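Local coordinates for MutS2 protein (Thermus thermophilus, PDB 2ZQE), which probably cuts DNA through its Smr endonuclease domain, the part held here, and is linked to the suppression of homologous recombination, at residues V4-R10 against T35-G41; L12-L18 against A46-I51; L25-R29 against V79-P83. One frame throughout, in Å; residues are numbered along the deposited sequence.

Contact 1 (V4-R10 against T35-G41)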
loop_
_atom_site.group_PDB
_atom_site.type_symbol
_atom_site.label_atom_id
_atom_site.label_comp_id
_atom_site.label_asym_id
_atom_site.label_seq_id
_atom_site.Cartn_x
_atom_site.Cartn_y
_atom_site.Cartn_z
ATOM N N VAL A 4 -11.519 -5.732 -4.407
ATOM C CA VAL A 4 -10.251 -5.793 -3.610
ATOM C C VAL A 4 -10.162 -4.578 -2.688
ATOM O O VAL A 4 -10.328 -3.444 -3.143
ATOM C CB VAL A 4 -9.006 -5.865 -4.532
ATOM C CG1 VAL A 4 -7.696 -5.725 -3.729
ATOM C CG2 VAL A 4 -9.004 -7.162 -5.349
ATOM N N LYS A 5 -9.919 -4.818 -1.400
ATOM C CA LYS A 5 -9.835 -3.752 -0.402
ATOM C C LYS A 5 -8.829 -2.690 -0.842
ATOM O O LYS A 5 -7.711 -3.011 -1.218
ATOM C CB LYS A 5 -9.444 -4.316 0.962
ATOM C CG LYS A 5 -9.302 -3.269 2.045
ATOM C CD LYS A 5 -8.948 -3.886 3.380
ATOM C CE LYS A 5 -8.856 -2.826 4.459
ATOM N NZ LYS A 5 -9.930 -1.815 4.300
ATOM N N GLU A 6 -9.250 -1.431 -0.809
ATOM C CA GLU A 6 -8.394 -0.325 -1.218
ATOM C C GLU A 6 -8.451 0.763 -0.167
ATOM O O GLU A 6 -9.535 1.100 0.330
ATOM C CB GLU A 6 -8.821 0.237 -2.575
ATOM C CG GLU A 6 -7.903 1.355 -3.100
ATOM C CD GLU A 6 -8.217 1.747 -4.524
ATOM O OE1 GLU A 6 -9.099 2.618 -4.738
ATOM O OE2 GLU A 6 -7.570 1.201 -5.435
ATOM N N VAL A 7 -7.285 1.297 0.177
ATOM C CA VAL A 7 -7.187 2.427 1.097
ATOM C C VAL A 7 -6.622 3.653 0.365
ATOM O O VAL A 7 -5.606 3.572 -0.317
ATOM C CB VAL A 7 -6.332 2.099 2.334
ATOM C CG1 VAL A 7 -6.264 3.298 3.271
ATOM C CG2 VAL A 7 -6.917 0.866 3.061
ATOM N N ASP A 8 -7.315 4.778 0.514
ATOM C CA ASP A 8 -6.946 6.008 -0.165
ATOM C C ASP A 8 -6.062 6.854 0.741
ATOM O O ASP A 8 -6.536 7.467 1.709
ATOM C CB ASP A 8 -8.215 6.769 -0.582
ATOM C CG ASP A 8 -7.930 7.920 -1.516
ATOM O OD1 ASP A 8 -6.757 8.329 -1.634
ATOM O OD2 ASP A 8 -8.886 8.418 -2.154
ATOM N N LEU A 9 -4.776 6.882 0.406
ATOM C CA LEU A 9 -3.766 7.621 1.164
ATOM C C LEU A 9 -3.431 8.995 0.570
ATOM O O LEU A 9 -2.568 9.700 1.077
ATOM C CB LEU A 9 -2.484 6.781 1.213
ATOM C CG LEU A 9 -2.733 5.356 1.700
ATOM C CD1 LEU A 9 -1.575 4.461 1.288
ATOM C CD2 LEU A 9 -2.919 5.323 3.208
ATOM N N ARG A 10 -4.072 9.358 -0.536
ATOM C CA ARG A 10 -3.739 10.612 -1.199
ATOM C C ARG A 10 -4.093 11.757 -0.277
ATOM O O ARG A 10 -5.132 11.710 0.384
ATOM C CB ARG A 10 -4.494 10.746 -2.517
ATOM C CG ARG A 10 -4.145 9.639 -3.488
ATOM C CD ARG A 10 -5.036 9.697 -4.712
ATOM N NE ARG A 10 -6.436 9.427 -4.386
ATOM C CZ ARG A 10 -7.431 9.532 -5.262
ATOM N NH1 ARG A 10 -7.171 9.882 -6.515
ATOM N NH2 ARG A 10 -8.680 9.280 -4.890
ATOM N N THR A 35 -4.996 -9.758 -0.527
ATOM C CA THR A 35 -4.502 -8.619 -1.303
ATOM C C THR A 35 -5.037 -7.317 -0.724
ATOM O O THR A 35 -6.162 -7.286 -0.208
ATOM C CB THR A 35 -4.927 -8.728 -2.784
ATOM O OG1 THR A 35 -4.628 -10.048 -3.268
ATOM C CG2 THR A 35 -4.176 -7.715 -3.651
ATOM N N LEU A 36 -4.241 -6.254 -0.858
ATOM C CA LEU A 36 -4.613 -4.916 -0.418
ATOM C C LEU A 36 -4.061 -3.897 -1.402
ATOM O O LEU A 36 -2.880 -3.937 -1.751
ATOM C CB LEU A 36 -4.036 -4.651 0.976
ATOM C CG LEU A 36 -4.159 -3.242 1.547
ATOM C CD1 LEU A 36 -5.606 -2.825 1.757
ATOM C CD2 LEU A 36 -3.366 -3.172 2.837
ATOM N N ARG A 37 -4.916 -2.982 -1.843
ATOM C CA ARG A 37 -4.474 -1.900 -2.735
ATOM C C ARG A 37 -4.238 -0.620 -1.953
ATOM O O ARG A 37 -5.080 -0.197 -1.177
ATOM C CB ARG A 37 -5.498 -1.647 -3.839
ATOM C CG ARG A 37 -5.518 -2.725 -4.913
ATOM C CD ARG A 37 -6.783 -2.615 -5.774
ATOM N NE ARG A 37 -6.937 -1.300 -6.415
ATOM C CZ ARG A 37 -6.375 -0.921 -7.565
ATOM N NH1 ARG A 37 -5.579 -1.736 -8.245
ATOM N NH2 ARG A 37 -6.598 0.303 -8.023
ATOM N N LEU A 38 -3.067 -0.019 -2.156
ATOM C CA LEU A 38 -2.727 1.247 -1.530
ATOM C C LEU A 38 -2.742 2.348 -2.581
ATOM O O LEU A 38 -1.844 2.457 -3.406
ATOM C CB LEU A 38 -1.346 1.145 -0.853
ATOM C CG LEU A 38 -1.220 -0.018 0.130
ATOM C CD1 LEU A 38 0.236 -0.116 0.614
ATOM C CD2 LEU A 38 -2.168 0.131 1.312
ATOM N N LEU A 39 -3.803 3.147 -2.565
ATOM C CA LEU A 39 -3.933 4.260 -3.498
ATOM C C LEU A 39 -3.244 5.486 -2.911
ATOM O O LEU A 39 -3.806 6.172 -2.045
ATOM C CB LEU A 39 -5.426 4.525 -3.749
ATOM C CG LEU A 39 -5.830 5.757 -4.560
ATOM C CD1 LEU A 39 -5.117 5.755 -5.902
ATOM C CD2 LEU A 39 -7.359 5.806 -4.721
ATOM N N HIS A 40 -2.021 5.753 -3.371
ATOM C CA HIS A 40 -1.246 6.897 -2.850
ATOM C C HIS A 40 -1.061 8.010 -3.857
ATOM O O HIS A 40 -0.589 9.100 -3.516
ATOM C CB HIS A 40 0.136 6.455 -2.363
ATOM C CG HIS A 40 0.794 5.436 -3.241
ATOM N ND1 HIS A 40 1.234 5.719 -4.516
ATOM C CD2 HIS A 40 1.104 4.142 -3.015
ATOM C CE1 HIS A 40 1.790 4.641 -5.037
ATOM N NE2 HIS A 40 1.711 3.663 -4.152
ATOM N N GLY A 41 -1.393 7.710 -5.106
ATOM C CA GLY A 41 -1.254 8.665 -6.176
ATOM C C GLY A 41 0.175 8.827 -6.639
ATOM O O GLY A 41 1.099 8.184 -6.118
HETATM O O HOH W 1 -8.878 -7.478 -0.617
#
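Glu-6, Val-7 and Asp-8 pair in parallel with Arg-37, Leu-38 and Leu-39, the two strand axes approaching to 4.8 Å. These are the two strands of a beta-alpha-beta crossover in the Smr domain, joined by helix 14-30. Backbone bonds alternate between the strands, from Arg-37 N to Lys-5 O at one end to Leu-9 N to Leu-39 O at the other. Before the first of them a water takes the N-H of Lys-5 and donates to Thr-35 O.

The face with Glu-6, Arg-37, Asp-8 and Leu-39 holds the salt bridges. Arg-37 turns at chi3 (57°) and meets Glu-6 side-on. Its NE and NH2 both donate to one oxygen, with Glu-6 OE2 2.8 Å from Arg-37 NE. The carboxylate and guanidinium planes are 35° apart, so the salt bridge is not flat. Arg-37 NH2 also reaches Glu-71 O. Val-4 CG1 lies across the Arg-37 chain, 3.8 Å from its CD.

On the other face Val-7 CG2 touches Leu-36 CD1, and Leu-9 CD1 rests on Leu-38 CB. Helix 14-30 packs on Val-7 and Leu-9. Helix 46-57 packs on Leu-9 and Leu-38.

At the end of strand 6-8 Asp-8 makes an Asx turn, its OD1 taking the N-H of Arg-10. Arg-10 NE and NH2 bind its two oxygens, one each. Leu-39 CD2 sits over one face of that guanidinium, 3.7 Å from Arg-10 NH2.

Contact 2 (L12-L18 against A46-I51); sequences LTVAEAL and ALRQAI
Leu-47 puts its CD2 methyl against the start of helix 14-30, where it meets Leu-12 O, Val-14 and Ala-17 CB. The apolar contacts join the first turns of two helices that lie on the same side of the sheet. The segment axes come within 9.8 Å and cross at -50°. Leu-47 CD2 is 3.7 Å from Ala-17 CB, and the Val-14 and Leu-47 side chains pass alongside, running opposite ways. Val-14 uses both its methyls. Its CG2 faces Ala-46 and Leu-47, while CG1, anti to the backbone N (chi1 167°), presses on Ala-50 CB at a tight 3.5 Å. One turn on, Leu-18 CD2 meets Ile-51 CG1 at 4.0 Å. With an alanine at Leu-47, a gap would probably open beside Ala-17 and Val-14.

The polar contacts lie within the first segment. Thr-13 and Glu-16 form a capping box: Glu-16 N donates to Thr-13 OG1, and Thr-13 N donates to Glu-16 OE1 at 2.8 Å, on its anti lone pair. This satisfies N-H groups at the helix start.

Across the helices themselves the chemistry is apolar. Between these two segments the fit is therefore one of shape, methyl groups against methyls and backbone, and probably not directional.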
loop_
_atom_site.group_PDB
_atom_site.type_symbol
_atom_site.label_atom_id
_atom_site.label_comp_id
_atom_site.label_asym_id
_atom_site.label_seq_id
_atom_site.Cartn_x
_atom_site.Cartn_y
_atom_site.Cartn_z
ATOM N N LEU A 12 -2.255 12.628 2.323
ATOM C CA LEU A 12 -1.549 12.451 3.596
ATOM C C LEU A 12 -0.053 12.782 3.458
ATOM O O LEU A 12 0.533 12.585 2.408
ATOM C CB LEU A 12 -1.708 11.001 4.088
ATOM C CG LEU A 12 -3.143 10.522 4.386
ATOM C CD1 LEU A 12 -3.132 9.070 4.789
ATOM C CD2 LEU A 12 -3.791 11.393 5.467
ATOM N N THR A 13 0.569 13.262 4.533
ATOM C CA THR A 13 2.033 13.336 4.574
ATOM C C THR A 13 2.614 11.926 4.537
ATOM O O THR A 13 1.892 10.961 4.782
ATOM C CB THR A 13 2.520 14.013 5.845
ATOM O OG1 THR A 13 2.086 13.256 7.001
ATOM C CG2 THR A 13 1.967 15.413 5.894
ATOM N N VAL A 14 3.910 11.807 4.268
ATOM C CA VAL A 14 4.571 10.473 4.374
ATOM C C VAL A 14 4.287 9.809 5.734
ATOM O O VAL A 14 3.895 8.631 5.803
ATOM C CB VAL A 14 6.088 10.574 4.095
ATOM C CG1 VAL A 14 6.823 9.296 4.523
ATOM C CG2 VAL A 14 6.334 10.869 2.614
ATOM N N ALA A 15 4.448 10.570 6.815
ATOM C CA ALA A 15 4.239 10.002 8.160
ATOM C C ALA A 15 2.807 9.518 8.390
ATOM O O ALA A 15 2.585 8.421 8.925
ATOM C CB ALA A 15 4.651 11.015 9.223
ATOM N N GLU A 16 1.828 10.323 7.983
ATOM C CA GLU A 16 0.426 9.936 8.128
ATOM C C GLU A 16 0.133 8.708 7.259
ATOM O O GLU A 16 -0.547 7.764 7.694
ATOM C CB GLU A 16 -0.482 11.066 7.665
ATOM C CG GLU A 16 -0.616 12.253 8.612
ATOM C CD GLU A 16 -1.406 13.381 7.947
ATOM O OE1 GLU A 16 -1.027 13.766 6.837
ATOM O OE2 GLU A 16 -2.431 13.848 8.507
ATOM N N ALA A 17 0.656 8.732 6.039
ATOM C CA ALA A 17 0.452 7.627 5.091
ATOM C C ALA A 17 1.017 6.316 5.620
ATOM O O ALA A 17 0.357 5.277 5.558
ATOM C CB ALA A 17 1.041 7.969 3.704
ATOM N N LEU A 18 2.230 6.361 6.161
ATOM C CA LEU A 18 2.839 5.147 6.721
ATOM C C LEU A 18 2.104 4.611 7.953
ATOM O O LEU A 18 1.980 3.397 8.122
ATOM C CB LEU A 18 4.322 5.377 7.031
ATOM C CG LEU A 18 5.223 5.411 5.790
ATOM C CD1 LEU A 18 6.688 5.475 6.203
ATOM C CD2 LEU A 18 5.018 4.242 4.865
ATOM N N ALA A 46 6.671 10.947 -3.402
ATOM C CA ALA A 46 7.151 10.776 -2.026
ATOM C C ALA A 46 6.394 9.678 -1.286
ATOM O O ALA A 46 7.005 8.885 -0.551
ATOM C CB ALA A 46 7.078 12.108 -1.258
ATOM N N LEU A 47 5.074 9.618 -1.482
ATOM C CA LEU A 47 4.297 8.523 -0.876
ATOM C C LEU A 47 4.678 7.161 -1.437
ATOM O O LEU A 47 4.924 6.228 -0.666
ATOM C CB LEU A 47 2.791 8.766 -0.990
ATOM C CG LEU A 47 2.189 9.987 -0.283
ATOM C CD1 LEU A 47 0.664 9.857 -0.285
ATOM C CD2 LEU A 47 2.680 10.126 1.159
ATOM N N ARG A 48 4.723 7.039 -2.767
ATOM C CA ARG A 48 5.055 5.762 -3.397
ATOM C C ARG A 48 6.389 5.251 -2.855
ATOM O O ARG A 48 6.495 4.091 -2.438
ATOM C CB ARG A 48 5.097 5.880 -4.928
ATOM C CG ARG A 48 5.501 4.572 -5.629
ATOM C CD ARG A 48 5.571 4.776 -7.157
ATOM N NE ARG A 48 6.058 3.565 -7.825
ATOM C CZ ARG A 48 7.348 3.237 -7.944
ATOM N NH1 ARG A 48 8.309 4.014 -7.441
ATOM N NH2 ARG A 48 7.686 2.107 -8.545
ATOM N N GLN A 49 7.413 6.103 -2.887
ATOM C CA GLN A 49 8.740 5.670 -2.469
ATOM C C GLN A 49 8.787 5.244 -1.013
ATOM O O GLN A 49 9.361 4.188 -0.685
ATOM C CB GLN A 49 9.779 6.754 -2.735
ATOM C CG GLN A 49 11.204 6.271 -2.461
ATOM C CD GLN A 49 12.216 6.960 -3.347
ATOM O OE1 GLN A 49 12.373 8.167 -3.287
ATOM N NE2 GLN A 49 12.926 6.179 -4.173
ATOM N N ALA A 50 8.187 6.060 -0.138
ATOM C CA ALA A 50 8.216 5.780 1.296
ATOM C C ALA A 50 7.438 4.511 1.621
ATOM O O ALA A 50 7.883 3.683 2.415
ATOM C CB ALA A 50 7.675 6.961 2.099
ATOM N N ILE A 51 6.283 4.353 0.978
ATOM C CA ILE A 51 5.467 3.152 1.160
ATOM C C ILE A 51 6.180 1.871 0.679
ATOM O O ILE A 51 6.217 0.852 1.400
ATOM C CB ILE A 51 4.102 3.315 0.483
ATOM C CG1 ILE A 51 3.286 4.354 1.238
ATOM C CG2 ILE A 51 3.363 1.948 0.418
ATOM C CD1 ILE A 51 2.070 4.871 0.466
#

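Contact 3 (L25-R29 against V79-P83); sequences LEEAR and VALRP
Leu-81 points its two methyls at the last turns of helix 14-30, one to Leu-25 and one to Ala-28. This is helix-on-sheet packing in the alpha/beta fold of the Smr domain. The strand is 76-81, an inner strand of the mixed sheet. The helix and strand segments are 10.2 Å apart at their axes, with an angle of 48° between their directions.

The inner part is tight and apolar. Leu-81 CD1 lies 3.4 Å from Ala-28 CB, closer than usual for two carbons. Leu-81 CD2 meets Leu-25 CD2 at 3.6 Å. The same Leu-25 methyl touches Val-79 CG1 at 4.0 Å, the two side chains crossing at about a right angle. Leu-25 CD2 thus rests over the notch formed by two residues on one face of the strand. Leu-25, Ala-28, Val-79 and Leu-81 are all buried. Leu-36 of the neighbouring strand and Leu-55 of helix 46-57 also pack on Leu-25.

The outer part is polar and more open. Here the chain has left the strand, and Arg-82 and Pro-83 are exposed at its C-terminal end. Arg-29 spans the distance from the helix. Its chain bends at chi3 (74°), which brings the guanidinium edge toward the carbonyl of Arg-82 and the C-terminal oxygen of Pro-83, probably part of the terminal carboxylate. Arg-29 NE donates to Arg-82 O at 2.8 Å, and NH2 donates to Pro-83 O. The two bonds limit the turning of the guanidinium and probably help hold the chain end near the helix. Both oxygens lie near the guanidinium plane, yet each nitrogen stands above the plane of the C-O group it meets, and Arg-29 NH2 is 2.7 Å from Pro-83 O.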
loop_
_atom_site.group_PDB
_atom_site.type_symbol
_atom_site.label_atom_id
_atom_site.label_comp_id
_atom_site.label_asym_id
_atom_site.label_seq_id
_atom_site.Cartn_x
_atom_site.Cartn_y
_atom_site.Cartn_z
ATOM N N LEU A 25 -2.631 -2.786 6.775
ATOM C CA LEU A 25 -2.040 -4.132 6.673
ATOM C C LEU A 25 -2.537 -4.978 7.841
ATOM O O LEU A 25 -2.919 -6.142 7.662
ATOM C CB LEU A 25 -0.506 -4.065 6.695
ATOM C CG LEU A 25 0.128 -3.483 5.425
ATOM C CD1 LEU A 25 1.594 -3.122 5.683
ATOM C CD2 LEU A 25 0.005 -4.462 4.263
ATOM N N GLU A 26 -2.582 -4.368 9.025
ATOM C CA GLU A 26 -3.068 -5.084 10.208
ATOM C C GLU A 26 -4.510 -5.561 10.000
ATOM O O GLU A 26 -4.843 -6.723 10.275
ATOM C CB GLU A 26 -2.969 -4.196 11.453
ATOM C CG GLU A 26 -3.141 -4.960 12.786
ATOM C CD GLU A 26 -2.046 -5.992 13.091
ATOM O OE1 GLU A 26 -1.012 -6.072 12.383
ATOM O OE2 GLU A 26 -2.210 -6.730 14.100
ATOM N N GLU A 27 -5.357 -4.662 9.505
ATOM C CA GLU A 27 -6.766 -4.969 9.306
ATOM C C GLU A 27 -6.956 -5.995 8.189
ATOM O O GLU A 27 -7.785 -6.896 8.298
ATOM C CB GLU A 27 -7.567 -3.686 9.038
ATOM C CG GLU A 27 -7.648 -2.813 10.292
ATOM C CD GLU A 27 -8.409 -1.514 10.096
ATOM O OE1 GLU A 27 -9.109 -1.361 9.078
ATOM O OE2 GLU A 27 -8.321 -0.649 10.994
ATOM N N ALA A 28 -6.177 -5.868 7.123
ATOM C CA ALA A 28 -6.300 -6.780 5.982
ATOM C C ALA A 28 -5.951 -8.205 6.419
ATOM O O ALA A 28 -6.679 -9.143 6.087
ATOM C CB ALA A 28 -5.411 -6.332 4.822
ATOM N N ARG A 29 -4.883 -8.361 7.199
ATOM C CA ARG A 29 -4.529 -9.685 7.736
ATOM C C ARG A 29 -5.540 -10.193 8.780
ATOM O O ARG A 29 -5.840 -11.395 8.821
ATOM C CB ARG A 29 -3.109 -9.704 8.303
ATOM C CG ARG A 29 -2.057 -9.794 7.180
ATOM C CD ARG A 29 -0.749 -10.448 7.634
ATOM N NE ARG A 29 -0.871 -11.899 7.807
ATOM C CZ ARG A 29 -1.046 -12.514 8.976
ATOM N NH1 ARG A 29 -1.116 -11.813 10.102
ATOM N NH2 ARG A 29 -1.144 -13.838 9.020
ATOM N N VAL A 79 -0.498 -4.958 -2.842
ATOM C CA VAL A 79 0.206 -5.762 -1.839
ATOM C C VAL A 79 -0.397 -7.161 -1.744
ATOM O O VAL A 79 -1.608 -7.314 -1.545
ATOM C CB VAL A 79 0.153 -5.074 -0.434
ATOM C CG1 VAL A 79 0.961 -5.858 0.591
ATOM C CG2 VAL A 79 0.663 -3.602 -0.497
ATOM N N ALA A 80 0.456 -8.170 -1.897
ATOM C CA ALA A 80 0.093 -9.550 -1.598
ATOM C C ALA A 80 0.459 -9.823 -0.151
ATOM O O ALA A 80 1.629 -9.726 0.236
ATOM C CB ALA A 80 0.828 -10.504 -2.508
ATOM N N LEU A 81 -0.532 -10.206 0.639
ATOM C CA LEU A 81 -0.340 -10.400 2.067
ATOM C C LEU A 81 0.081 -11.822 2.399
ATOM O O LEU A 81 -0.318 -12.775 1.720
ATOM C CB LEU A 81 -1.642 -10.059 2.799
ATOM C CG LEU A 81 -2.136 -8.622 2.564
ATOM C CD1 LEU A 81 -3.610 -8.477 2.863
ATOM C CD2 LEU A 81 -1.301 -7.655 3.390
ATOM N N ARG A 82 0.878 -11.973 3.446
ATOM C CA ARG A 82 1.097 -13.314 3.968
ATOM C C ARG A 82 -0.205 -13.819 4.606
ATOM O O ARG A 82 -0.934 -13.045 5.238
ATOM C CB ARG A 82 2.290 -13.362 4.922
ATOM C CG ARG A 82 3.584 -13.631 4.161
ATOM C CD ARG A 82 4.795 -13.267 4.964
ATOM N NE ARG A 82 5.543 -14.433 5.434
ATOM C CZ ARG A 82 5.449 -14.958 6.652
ATOM N NH1 ARG A 82 4.611 -14.440 7.549
ATOM N NH2 ARG A 82 6.191 -16.008 6.972
ATOM N N PRO A 83 -0.534 -15.103 4.386
ATOM C CA PRO A 83 -1.728 -15.727 4.979
ATOM C C PRO A 83 -1.664 -15.932 6.489
ATOM O O PRO A 83 -0.636 -15.686 7.117
ATOM C CB PRO A 83 -1.798 -17.082 4.274
ATOM C CG PRO A 83 -0.420 -17.375 3.890
ATOM C CD PRO A 83 0.196 -16.046 3.520
#

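Contact 1 joins strands 6-8 and 35-39, and the other two contacts pack helix 14-30 against its neighbours. Contact 2 uses the start of that helix and contact 3 its last turns, with centres about 18 Å apart. Each lies about 12 Å from the centre of contact 1. Contacts 1 and 2 touch where Leu-47 CD1 meets Leu-9 O and His-40 O. Contacts 1 and 3 meet through the sheet, in which strands 35-39 and 76-81 are neighbours. The three pairs interlock along the chain: all first segments come before residue 30, and the second segments follow in the same order. One small Smr domain is thus tied together from its N-terminal strand to its C-terminal end.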